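Local atomic coordinates of major capsid protein (Paramecium bursaria Chlorella virus 1, PDB entry 5TIP), a protein that self-assembles as trimers into the icosahedral shell of a large chlorella virus, forming the bulk of its glycosylated capsid. Residues D105-D110 with L150-N155; E228-T233 with Y416-N421; N249-F254 with N375-L380. All blocks are in the same frame, centred on the assembly; numbering follows the deposited sequence.

Interaction 1: residues D105-D110 with L150-N155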
loop_
_atom_site.group_PDB
_atom_site.type_symbol
_atom_site.label_atom_id
_atom_site.label_comp_id
_atom_site.label_asym_id
_atom_site.label_seq_id
_atom_site.Cartn_x
_atom_site.Cartn_y
_atom_site.Cartn_z
ATOM N N ASP A 105 11.510 24.005 -14.053
ATOM C CA ASP A 105 10.164 23.596 -13.684
ATOM C C ASP A 105 9.643 24.580 -12.649
ATOM O O ASP A 105 10.417 25.274 -11.985
ATOM C CB ASP A 105 10.146 22.164 -13.139
ATOM C CG ASP A 105 8.780 21.519 -13.237
ATOM O OD1 ASP A 105 7.855 22.162 -13.776
ATOM O OD2 ASP A 105 8.634 20.367 -12.776
ATOM N N LYS A 106 8.319 24.637 -12.519
ATOM C CA LYS A 106 7.701 25.497 -11.519
ATOM C C LYS A 106 6.410 24.850 -11.047
ATOM O O LYS A 106 5.569 24.468 -11.865
ATOM C CB LYS A 106 7.427 26.899 -12.075
ATOM C CG LYS A 106 6.761 27.831 -11.075
ATOM C CD LYS A 106 6.670 29.253 -11.605
ATOM C CE LYS A 106 6.061 30.187 -10.570
ATOM N NZ LYS A 106 6.048 31.603 -11.032
ATOM N N HIS A 107 6.258 24.737 -9.730
ATOM C CA HIS A 107 5.108 24.092 -9.121
ATOM C C HIS A 107 4.311 25.095 -8.294
ATOM O O HIS A 107 4.792 26.181 -7.963
ATOM C CB HIS A 107 5.554 22.918 -8.245
ATOM C CG HIS A 107 6.182 21.800 -9.018
ATOM N ND1 HIS A 107 6.717 20.685 -8.411
ATOM C CD2 HIS A 107 6.361 21.625 -10.350
ATOM C CE1 HIS A 107 7.200 19.872 -9.334
ATOM N NE2 HIS A 107 6.997 20.420 -10.519
ATOM N N TYR A 108 3.078 24.717 -7.970
ATOM C CA TYR A 108 2.166 25.566 -7.219
ATOM C C TYR A 108 1.534 24.745 -6.102
ATOM O O TYR A 108 1.503 23.514 -6.158
ATOM C CB TYR A 108 1.079 26.157 -8.130
ATOM C CG TYR A 108 1.630 26.810 -9.381
ATOM C CD1 TYR A 108 1.878 26.061 -10.523
ATOM C CD2 TYR A 108 1.914 28.168 -9.414
ATOM C CE1 TYR A 108 2.387 26.646 -11.667
ATOM C CE2 TYR A 108 2.423 28.762 -10.556
ATOM C CZ TYR A 108 2.657 27.996 -11.679
ATOM O OH TYR A 108 3.164 28.577 -12.819
ATOM N N ASN A 109 1.027 25.439 -5.077
ATOM C CA ASN A 109 0.453 24.728 -3.938
ATOM C C ASN A 109 -0.769 23.911 -4.341
ATOM O O ASN A 109 -1.005 22.834 -3.782
ATOM C CB ASN A 109 0.101 25.699 -2.807
ATOM C CG ASN A 109 -0.831 26.804 -3.247
ATOM O OD1 ASN A 109 -1.248 26.862 -4.402
ATOM N ND2 ASN A 109 -1.174 27.688 -2.318
ATOM N N ASP A 110 -1.556 24.395 -5.307
ATOM C CA ASP A 110 -2.700 23.613 -5.758
ATOM C C ASP A 110 -2.253 22.374 -6.523
ATOM O O ASP A 110 -2.977 21.371 -6.554
ATOM C CB ASP A 110 -3.632 24.467 -6.617
ATOM C CG ASP A 110 -4.913 23.739 -6.989
ATOM O OD1 ASP A 110 -5.748 23.500 -6.091
ATOM O OD2 ASP A 110 -5.088 23.405 -8.180
ATOM N N LEU A 150 9.747 18.760 -1.780
ATOM C CA LEU A 150 9.579 19.157 -3.168
ATOM C C LEU A 150 9.521 17.922 -4.057
ATOM O O LEU A 150 10.068 16.867 -3.727
ATOM C CB LEU A 150 10.719 20.075 -3.612
ATOM C CG LEU A 150 10.861 21.402 -2.863
ATOM C CD1 LEU A 150 11.909 22.285 -3.526
ATOM C CD2 LEU A 150 9.525 22.126 -2.768
ATOM N N ILE A 151 8.840 18.059 -5.193
ATOM C CA ILE A 151 8.597 16.914 -6.062
ATOM C C ILE A 151 9.039 17.224 -7.487
ATOM O O ILE A 151 8.345 16.881 -8.452
ATOM C CB ILE A 151 7.117 16.490 -6.022
ATOM C CG1 ILE A 151 6.201 17.704 -6.199
ATOM C CG2 ILE A 151 6.809 15.770 -4.717
ATOM C CD1 ILE A 151 4.727 17.390 -6.058
ATOM N N PHE A 152 10.196 17.865 -7.633
ATOM C CA PHE A 152 10.780 18.048 -8.952
ATOM C C PHE A 152 11.385 16.727 -9.429
ATOM O O PHE A 152 11.357 15.712 -8.726
ATOM C CB PHE A 152 11.809 19.176 -8.926
ATOM C CG PHE A 152 11.210 20.533 -8.679
ATOM C CD1 PHE A 152 10.329 21.095 -9.589
ATOM C CD2 PHE A 152 11.525 21.246 -7.533
ATOM C CE1 PHE A 152 9.776 22.341 -9.362
ATOM C CE2 PHE A 152 10.974 22.493 -7.301
ATOM C CZ PHE A 152 10.099 23.040 -8.216
ATOM N N PHE A 153 11.944 16.735 -10.642
ATOM C CA PHE A 153 12.374 15.482 -11.260
ATOM C C PHE A 153 13.491 14.818 -10.465
ATOM O O PHE A 153 13.517 13.588 -10.328
ATOM C CB PHE A 153 12.806 15.720 -12.710
ATOM C CG PHE A 153 13.994 16.628 -12.856
ATOM C CD1 PHE A 153 13.826 17.999 -12.958
ATOM C CD2 PHE A 153 15.279 16.110 -12.910
ATOM C CE1 PHE A 153 14.917 18.834 -13.098
ATOM C CE2 PHE A 153 16.373 16.941 -13.048
ATOM C CZ PHE A 153 16.192 18.305 -13.143
ATOM N N PHE A 154 14.418 15.605 -9.923
ATOM C CA PHE A 154 15.520 15.034 -9.160
ATOM C C PHE A 154 15.158 14.781 -7.702
ATOM O O PHE A 154 15.998 14.274 -6.952
ATOM C CB PHE A 154 16.756 15.936 -9.240
ATOM C CG PHE A 154 16.576 17.286 -8.609
ATOM C CD1 PHE A 154 15.967 18.317 -9.304
ATOM C CD2 PHE A 154 17.040 17.532 -7.328
ATOM C CE1 PHE A 154 15.809 19.561 -8.724
ATOM C CE2 PHE A 154 16.885 18.774 -6.744
ATOM C CZ PHE A 154 16.270 19.789 -7.443
ATOM N N ASN A 155 13.938 15.117 -7.286
ATOM C CA ASN A 155 13.491 14.839 -5.928
ATOM C C ASN A 155 12.761 13.511 -5.799
ATOM O O ASN A 155 12.599 13.018 -4.676
ATOM C CB ASN A 155 12.558 15.947 -5.433
ATOM C CG ASN A 155 13.195 17.315 -5.486
ATOM O OD1 ASN A 155 12.586 18.272 -5.962
ATOM N ND2 ASN A 155 14.423 17.421 -4.993
HETATM O O HOH W 1 10.467 18.642 -12.468
HETATM O O HOH W 2 8.189 20.591 -6.102
#
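The imidazole of His107 and the ring of Phe152 form the main packing of this contact, burying 73 and 80 Å² respectively. Their planes are inclined by 32° and their centroids lie 4.2 Å apart, an oblique pairing in which Phe152 CE1 sits over the centre of one imidazole face. At the imidazole edge, near the ring plane, His107 CE1 meets Ile151 O at 3.3 Å, while Ile151 CG1 packs against His107 ND1. Asp105 OD2 lies at the edge of the Phe152 ring, 3.7 Å from Phe152 CD1.

These groups join the end of strand 102-108, the edge strand within this chain of a four-stranded antiparallel sheet of the N-terminal jelly roll, to the turn that follows strand 143-149. Trp111 of the next helix meets His107 edge-to-face.

Polar contacts fix the imidazole at both nitrogens. A chi1 of -65° leans His107 back toward Asp105, and NE2 donates to Asp105 OD2 at 2.8 Å, from 61° above the carboxylate plane. Asp105 OD1 in turn accepts from Lys106 N and from Leu230 N of the neighbouring jelly roll, which positions the carboxylate. A water 2.7 Å from His107 ND1 accepts from Ile151 N; another donates to Asp105 OD2. Phe152 N donates to Asn155 OD1, tying the turn.

Interaction 2: residues E228-T233 with Y416-N421; sequences EQLQFT and YAKNYN
With chi1 at 66°, Asn419 tucks its CG between its own N and C, and the straight Gln229 chain reaches across to meet its amide. Asn419 ND2 donates to Gln229 OE1 at 3.0 Å, in the carbonyl plane on a lone pair. Asn421 ND2, which also donates to Tyr434 O, meets the same oxygen from above that plane, and a water bridges OE1 to Asn419 OD1. Gln231 NE2 bonds that OD1 only weakly, its stronger partner being Asn255 O.

On the face bearing Glu228 and Leu230, Lys418 is folded at chi2 (61°), chi3 and chi4 and crosses Glu228 at about a right angle, its NZ 2.9 Å from Glu228 OE1 on the anti lone pair. Lys259 and Arg362 also form salt bridges with this carboxylate, probably favouring its charged form. The Phe232 and Tyr416 rings are nearly parallel (21°) but slid apart; Tyr416 OH is hydrogen-bonded to Asp110 OD2.

Gln229 with Asn419 and Gln231 with Ala417 are hydrogen-bonded pairs, each with two backbone bonds; Glu228 with Tyr420 and Leu230 with Lys418 are the non-hydrogen-bonded pairs between. This alternation defines an antiparallel ladder, here in a sheet of the C-terminal jelly roll of a double jelly-roll capsid protein.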
loop_
_atom_site.group_PDB
_atom_site.type_symbol
_atom_site.label_atom_id
_atom_site.label_comp_id
_atom_site.label_asym_id
_atom_site.label_seq_id
_atom_site.Cartn_x
_atom_site.Cartn_y
_atom_site.Cartn_z
ATOM N N GLU A 228 10.823 15.240 -16.152
ATOM C CA GLU A 228 9.409 15.557 -16.243
ATOM C C GLU A 228 9.192 17.007 -15.835
ATOM O O GLU A 228 9.921 17.551 -15.001
ATOM C CB GLU A 228 8.575 14.624 -15.361
ATOM C CG GLU A 228 8.633 13.175 -15.807
ATOM C CD GLU A 228 7.776 12.258 -14.961
ATOM O OE1 GLU A 228 6.964 12.771 -14.162
ATOM O OE2 GLU A 228 7.922 11.024 -15.087
ATOM N N GLN A 229 8.181 17.627 -16.435
ATOM C CA GLN A 229 7.839 19.011 -16.161
ATOM C C GLN A 229 6.347 19.119 -15.896
ATOM O O GLN A 229 5.556 18.271 -16.316
ATOM C CB GLN A 229 8.209 19.929 -17.332
ATOM C CG GLN A 229 9.685 20.011 -17.637
ATOM C CD GLN A 229 9.957 20.854 -18.861
ATOM O OE1 GLN A 229 9.504 20.537 -19.961
ATOM N NE2 GLN A 229 10.683 21.948 -18.677
ATOM N N LEU A 230 5.968 20.179 -15.194
ATOM C CA LEU A 230 4.570 20.507 -14.978
ATOM C C LEU A 230 4.190 21.683 -15.865
ATOM O O LEU A 230 4.951 22.648 -15.994
ATOM C CB LEU A 230 4.296 20.846 -13.511
ATOM C CG LEU A 230 2.850 21.248 -13.212
ATOM C CD1 LEU A 230 1.921 20.044 -13.298
ATOM C CD2 LEU A 230 2.737 21.930 -11.859
ATOM N N GLN A 231 3.018 21.597 -16.481
ATOM C CA GLN A 231 2.478 22.683 -17.283
ATOM C C GLN A 231 1.198 23.176 -16.632
ATOM O O GLN A 231 0.332 22.375 -16.267
ATOM C CB GLN A 231 2.212 22.246 -18.725
ATOM C CG GLN A 231 3.452 21.781 -19.465
ATOM C CD GLN A 231 3.169 21.412 -20.908
ATOM O OE1 GLN A 231 2.869 22.274 -21.734
ATOM N NE2 GLN A 231 3.259 20.125 -21.218
ATOM N N PHE A 232 1.092 24.492 -16.481
ATOM C CA PHE A 232 -0.091 25.113 -15.896
ATOM C C PHE A 232 -0.112 26.563 -16.345
ATOM O O PHE A 232 0.800 27.326 -16.013
ATOM C CB PHE A 232 -0.066 25.007 -14.370
ATOM C CG PHE A 232 -1.201 25.717 -13.692
ATOM C CD1 PHE A 232 -2.487 25.209 -13.745
ATOM C CD2 PHE A 232 -0.978 26.893 -12.996
ATOM C CE1 PHE A 232 -3.529 25.862 -13.119
ATOM C CE2 PHE A 232 -2.015 27.550 -12.369
ATOM C CZ PHE A 232 -3.294 27.033 -12.430
ATOM N N THR A 233 -1.138 26.937 -17.106
ATOM C CA THR A 233 -1.235 28.266 -17.690
ATOM C C THR A 233 -2.149 29.196 -16.900
ATOM O O THR A 233 -2.463 30.290 -17.378
ATOM C CB THR A 233 -1.717 28.172 -19.138
ATOM O OG1 THR A 233 -3.042 27.624 -19.165
ATOM C CG2 THR A 233 -0.791 27.275 -19.945
ATOM N N TYR A 416 -3.835 20.689 -15.297
ATOM C CA TYR A 416 -2.412 20.400 -15.220
ATOM C C TYR A 416 -2.028 19.365 -16.268
ATOM O O TYR A 416 -2.830 18.502 -16.638
ATOM C CB TYR A 416 -2.021 19.897 -13.827
ATOM C CG TYR A 416 -2.315 20.886 -12.725
ATOM C CD1 TYR A 416 -1.438 21.926 -12.447
ATOM C CD2 TYR A 416 -3.474 20.787 -11.969
ATOM C CE1 TYR A 416 -1.704 22.835 -11.444
ATOM C CE2 TYR A 416 -3.750 21.693 -10.965
ATOM C CZ TYR A 416 -2.860 22.715 -10.708
ATOM O OH TYR A 416 -3.128 23.621 -9.709
ATOM N N ALA A 417 -0.789 19.463 -16.740
ATOM C CA ALA A 417 -0.235 18.501 -17.680
ATOM C C ALA A 417 1.187 18.170 -17.260
ATOM O O ALA A 417 1.974 19.073 -16.960
ATOM C CB ALA A 417 -0.252 19.047 -19.112
ATOM N N LYS A 418 1.510 16.880 -17.252
ATOM C CA LYS A 418 2.847 16.408 -16.918
ATOM C C LYS A 418 3.478 15.912 -18.212
ATOM O O LYS A 418 2.979 14.985 -18.834
ATOM C CB LYS A 418 2.800 15.292 -15.876
ATOM C CG LYS A 418 4.052 15.196 -15.017
ATOM C CD LYS A 418 4.274 16.473 -14.225
ATOM C CE LYS A 418 4.936 16.207 -12.887
ATOM N NZ LYS A 418 6.129 15.330 -13.000
ATOM N N ASN A 419 4.582 16.530 -18.602
ATOM C CA ASN A 419 5.246 16.200 -19.853
ATOM C C ASN A 419 6.683 15.778 -19.585
ATOM O O ASN A 419 7.217 15.955 -18.488
ATOM C CB ASN A 419 5.220 17.388 -20.823
ATOM C CG ASN A 419 6.046 18.559 -20.331
ATOM O OD1 ASN A 419 5.549 19.423 -19.612
ATOM N ND2 ASN A 419 7.315 18.597 -20.722
ATOM N N TYR A 420 7.307 15.213 -20.612
ATOM C CA TYR A 420 8.717 14.861 -20.577
ATOM C C TYR A 420 9.541 15.911 -21.308
ATOM O O TYR A 420 9.056 16.597 -22.211
ATOM C CB TYR A 420 8.963 13.487 -21.206
ATOM C CG TYR A 420 8.628 12.320 -20.305
ATOM C CD1 TYR A 420 9.430 12.010 -19.216
ATOM C CD2 TYR A 420 7.517 11.524 -20.548
ATOM C CE1 TYR A 420 9.134 10.943 -18.391
ATOM C CE2 TYR A 420 7.215 10.453 -19.729
ATOM C CZ TYR A 420 8.023 10.171 -18.650
ATOM O OH TYR A 420 7.725 9.108 -17.829
ATOM N N ASN A 421 10.801 16.033 -20.900
ATOM C CA ASN A 421 11.755 16.890 -21.580
ATOM C C ASN A 421 13.141 16.309 -21.344
ATOM O O ASN A 421 13.321 15.392 -20.539
ATOM C CB ASN A 421 11.656 18.341 -21.095
ATOM C CG ASN A 421 12.141 19.338 -22.131
ATOM O OD1 ASN A 421 13.103 19.082 -22.856
ATOM N ND2 ASN A 421 11.467 20.479 -22.213
HETATM O O HOH W 3 6.678 22.064 -20.185
#

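Interaction 3: residues N249-F254 with N375-L380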
loop_
_atom_site.group_PDB
_atom_site.type_symbol
_atom_site.label_atom_id
_atom_site.label_comp_id
_atom_site.label_asym_id
_atom_site.label_seq_id
_atom_site.Cartn_x
_atom_site.Cartn_y
_atom_site.Cartn_z
ATOM N N ASN A 249 -16.034 24.682 -23.576
ATOM C CA ASN A 249 -14.936 24.157 -24.386
ATOM C C ASN A 249 -13.690 24.962 -24.035
ATOM O O ASN A 249 -13.546 26.113 -24.457
ATOM C CB ASN A 249 -15.240 24.233 -25.880
ATOM C CG ASN A 249 -16.400 23.351 -26.289
ATOM O OD1 ASN A 249 -16.539 22.227 -25.810
ATOM N ND2 ASN A 249 -17.235 23.854 -27.191
ATOM N N ILE A 250 -12.797 24.360 -23.259
ATOM C CA ILE A 250 -11.571 25.020 -22.827
ATOM C C ILE A 250 -10.462 24.641 -23.798
ATOM O O ILE A 250 -10.117 23.461 -23.932
ATOM C CB ILE A 250 -11.202 24.639 -21.385
ATOM C CG1 ILE A 250 -12.165 25.286 -20.384
ATOM C CG2 ILE A 250 -9.774 25.054 -21.076
ATOM C CD1 ILE A 250 -13.445 24.514 -20.151
ATOM N N ARG A 251 -9.914 25.638 -24.486
ATOM C CA ARG A 251 -8.809 25.417 -25.411
ATOM C C ARG A 251 -7.550 25.148 -24.598
ATOM O O ARG A 251 -7.065 26.031 -23.882
ATOM C CB ARG A 251 -8.638 26.636 -26.315
ATOM C CG ARG A 251 -7.543 26.530 -27.369
ATOM C CD ARG A 251 -7.913 25.547 -28.471
ATOM N NE ARG A 251 -6.902 25.497 -29.524
ATOM C CZ ARG A 251 -6.905 26.277 -30.601
ATOM N NH1 ARG A 251 -7.870 27.170 -30.774
ATOM N NH2 ARG A 251 -5.946 26.163 -31.510
ATOM N N LEU A 252 -7.020 23.933 -24.694
ATOM C CA LEU A 252 -5.819 23.582 -23.952
ATOM C C LEU A 252 -4.596 24.165 -24.644
ATOM O O LEU A 252 -4.531 24.230 -25.874
ATOM C CB LEU A 252 -5.683 22.064 -23.827
ATOM C CG LEU A 252 -6.826 21.305 -23.144
ATOM C CD1 LEU A 252 -6.536 19.810 -23.097
ATOM C CD2 LEU A 252 -7.076 21.844 -21.745
ATOM N N ASN A 253 -3.650 24.533 -23.830
ATOM C CA ASN A 253 -2.458 25.092 -24.317
ATOM C C ASN A 253 -1.250 24.409 -23.689
ATOM O O ASN A 253 -0.566 24.955 -22.896
ATOM C CB ASN A 253 -2.516 26.615 -24.132
ATOM C CG ASN A 253 -1.245 27.293 -24.444
ATOM O OD1 ASN A 253 -0.493 26.864 -25.241
ATOM N ND2 ASN A 253 -1.014 28.363 -23.806
ATOM N N PHE A 254 -1.043 23.176 -24.086
ATOM C CA PHE A 254 0.051 22.343 -23.617
ATOM C C PHE A 254 0.971 21.998 -24.782
ATOM O O PHE A 254 0.618 22.170 -25.952
ATOM C CB PHE A 254 -0.486 21.067 -22.961
ATOM C CG PHE A 254 -1.378 21.325 -21.778
ATOM C CD1 PHE A 254 -1.037 22.272 -20.827
ATOM C CD2 PHE A 254 -2.570 20.636 -21.632
ATOM C CE1 PHE A 254 -1.860 22.514 -19.743
ATOM C CE2 PHE A 254 -3.397 20.874 -20.553
ATOM C CZ PHE A 254 -3.042 21.814 -19.608
ATOM N N ASN A 375 -5.186 21.977 -32.266
ATOM C CA ASN A 375 -6.349 22.266 -31.435
ATOM C C ASN A 375 -6.625 21.072 -30.533
ATOM O O ASN A 375 -7.034 20.009 -31.009
ATOM C CB ASN A 375 -7.573 22.597 -32.294
ATOM C CG ASN A 375 -8.768 23.051 -31.468
ATOM O OD1 ASN A 375 -9.200 22.366 -30.539
ATOM N ND2 ASN A 375 -9.304 24.218 -31.802
ATOM N N ALA A 376 -6.404 21.252 -29.235
ATOM C CA ALA A 376 -6.799 20.289 -28.219
ATOM C C ALA A 376 -7.771 20.984 -27.280
ATOM O O ALA A 376 -7.458 22.048 -26.736
ATOM C CB ALA A 376 -5.592 19.755 -27.446
ATOM N N THR A 377 -8.940 20.384 -27.084
ATOM C CA THR A 377 -10.017 21.022 -26.346
ATOM C C THR A 377 -10.613 20.049 -25.341
ATOM O O THR A 377 -10.825 18.873 -25.650
ATOM C CB THR A 377 -11.109 21.525 -27.301
ATOM O OG1 THR A 377 -10.536 22.444 -28.240
ATOM C CG2 THR A 377 -12.219 22.223 -26.533
ATOM N N LEU A 378 -10.879 20.548 -24.138
ATOM C CA LEU A 378 -11.567 19.789 -23.101
ATOM C C LEU A 378 -13.025 20.235 -23.070
ATOM O O LEU A 378 -13.332 21.342 -22.616
ATOM C CB LEU A 378 -10.899 19.996 -21.744
ATOM C CG LEU A 378 -11.562 19.298 -20.555
ATOM C CD1 LEU A 378 -11.497 17.785 -20.703
ATOM C CD2 LEU A 378 -10.927 19.743 -19.246
ATOM N N SER A 379 -13.917 19.381 -23.562
ATOM C CA SER A 379 -15.342 19.683 -23.597
ATOM C C SER A 379 -15.975 19.221 -22.290
ATOM O O SER A 379 -15.922 18.033 -21.955
ATOM C CB SER A 379 -16.010 19.009 -24.794
ATOM O OG SER A 379 -17.382 19.351 -24.874
ATOM N N LEU A 380 -16.585 20.154 -21.565
ATOM C CA LEU A 380 -17.128 19.890 -20.242
ATOM C C LEU A 380 -18.638 20.075 -20.241
ATOM O O LEU A 380 -19.186 20.863 -21.016
ATOM C CB LEU A 380 -16.503 20.814 -19.190
ATOM C CG LEU A 380 -14.990 20.729 -18.994
ATOM C CD1 LEU A 380 -14.533 21.774 -17.994
ATOM C CD2 LEU A 380 -14.593 19.337 -18.535
HETATM O O HOH W 4 -4.923 23.906 -28.446
#
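Ile250 and Leu380 meet through their terminal methyls, CD1 to CD1 at 3.7 Å, while Leu252 sets CB against Ala376 CB at 4.3 Å and CD2 against Leu378 CB. This apolar side is continued by other strands: Ile415 lies against Ile250, Leu261 against Leu252, and Ile317 against Leu378.

Between the strands, Ile250 and Leu378 form a hydrogen-bonded antiparallel pair. Ile250 N donates to Leu378 O at 172°, and Leu378 N returns a 3.0 Å bond to Ile250 O. Beyond them, Leu252 N donates to Ala376 O at 2.8 Å.

The polar edge is built on Arg251 and Asn375. Arg251 bends at chi2 (71°), laying its guanidinium against the Asn375 amide with the planes 15° apart. Asn375 ND2 lies 3.3 Å above the guanidinium plane, over its centre; Arg251 NH1 and Asn375 ND2 are both donors, so the two nitrogens stack without a hydrogen bond between them. Thr377 OG1 holds the amide's other end, donating to Asn375 OD1 at 2.7 Å, and Asp374 O accepts from Arg251 NH2. A water in the guanidinium plane accepts from Arg251 NE and Ala376 N.

With apolar side chains on one face and polar ones on the other, this is an amphipathic antiparallel pair in the C-terminal jelly roll of the double jelly-roll capsid fold, where strand 376-387 also pairs with strand 312-319.

Along the chain, interaction 1 closes before interaction 2 opens, and interaction 3 falls wholly within the long excursion between residues 228-233 and 416-421. Interactions 1 and 2, with centres about 10 Å apart, touch between the N-terminal and C-terminal jelly rolls, where Tyr108 CE1 packs 3.6 Å from Phe232 CD2. Interaction 2 lies in the sheet of strands 223-237 and 412-426, interaction 3 in that of strands 247-251 and 376-387; strand 247-251 follows 223-237 in the chain. Their centres are about 15 Å apart, and Phe254 CG lies 3.7 Å from Ala417 CB. Interactions 1 and 3 do not touch (centres about 24 Å, nearest atoms about 10 Å apart), so interaction 2 lies between them, consistent with two jelly rolls packed side by side.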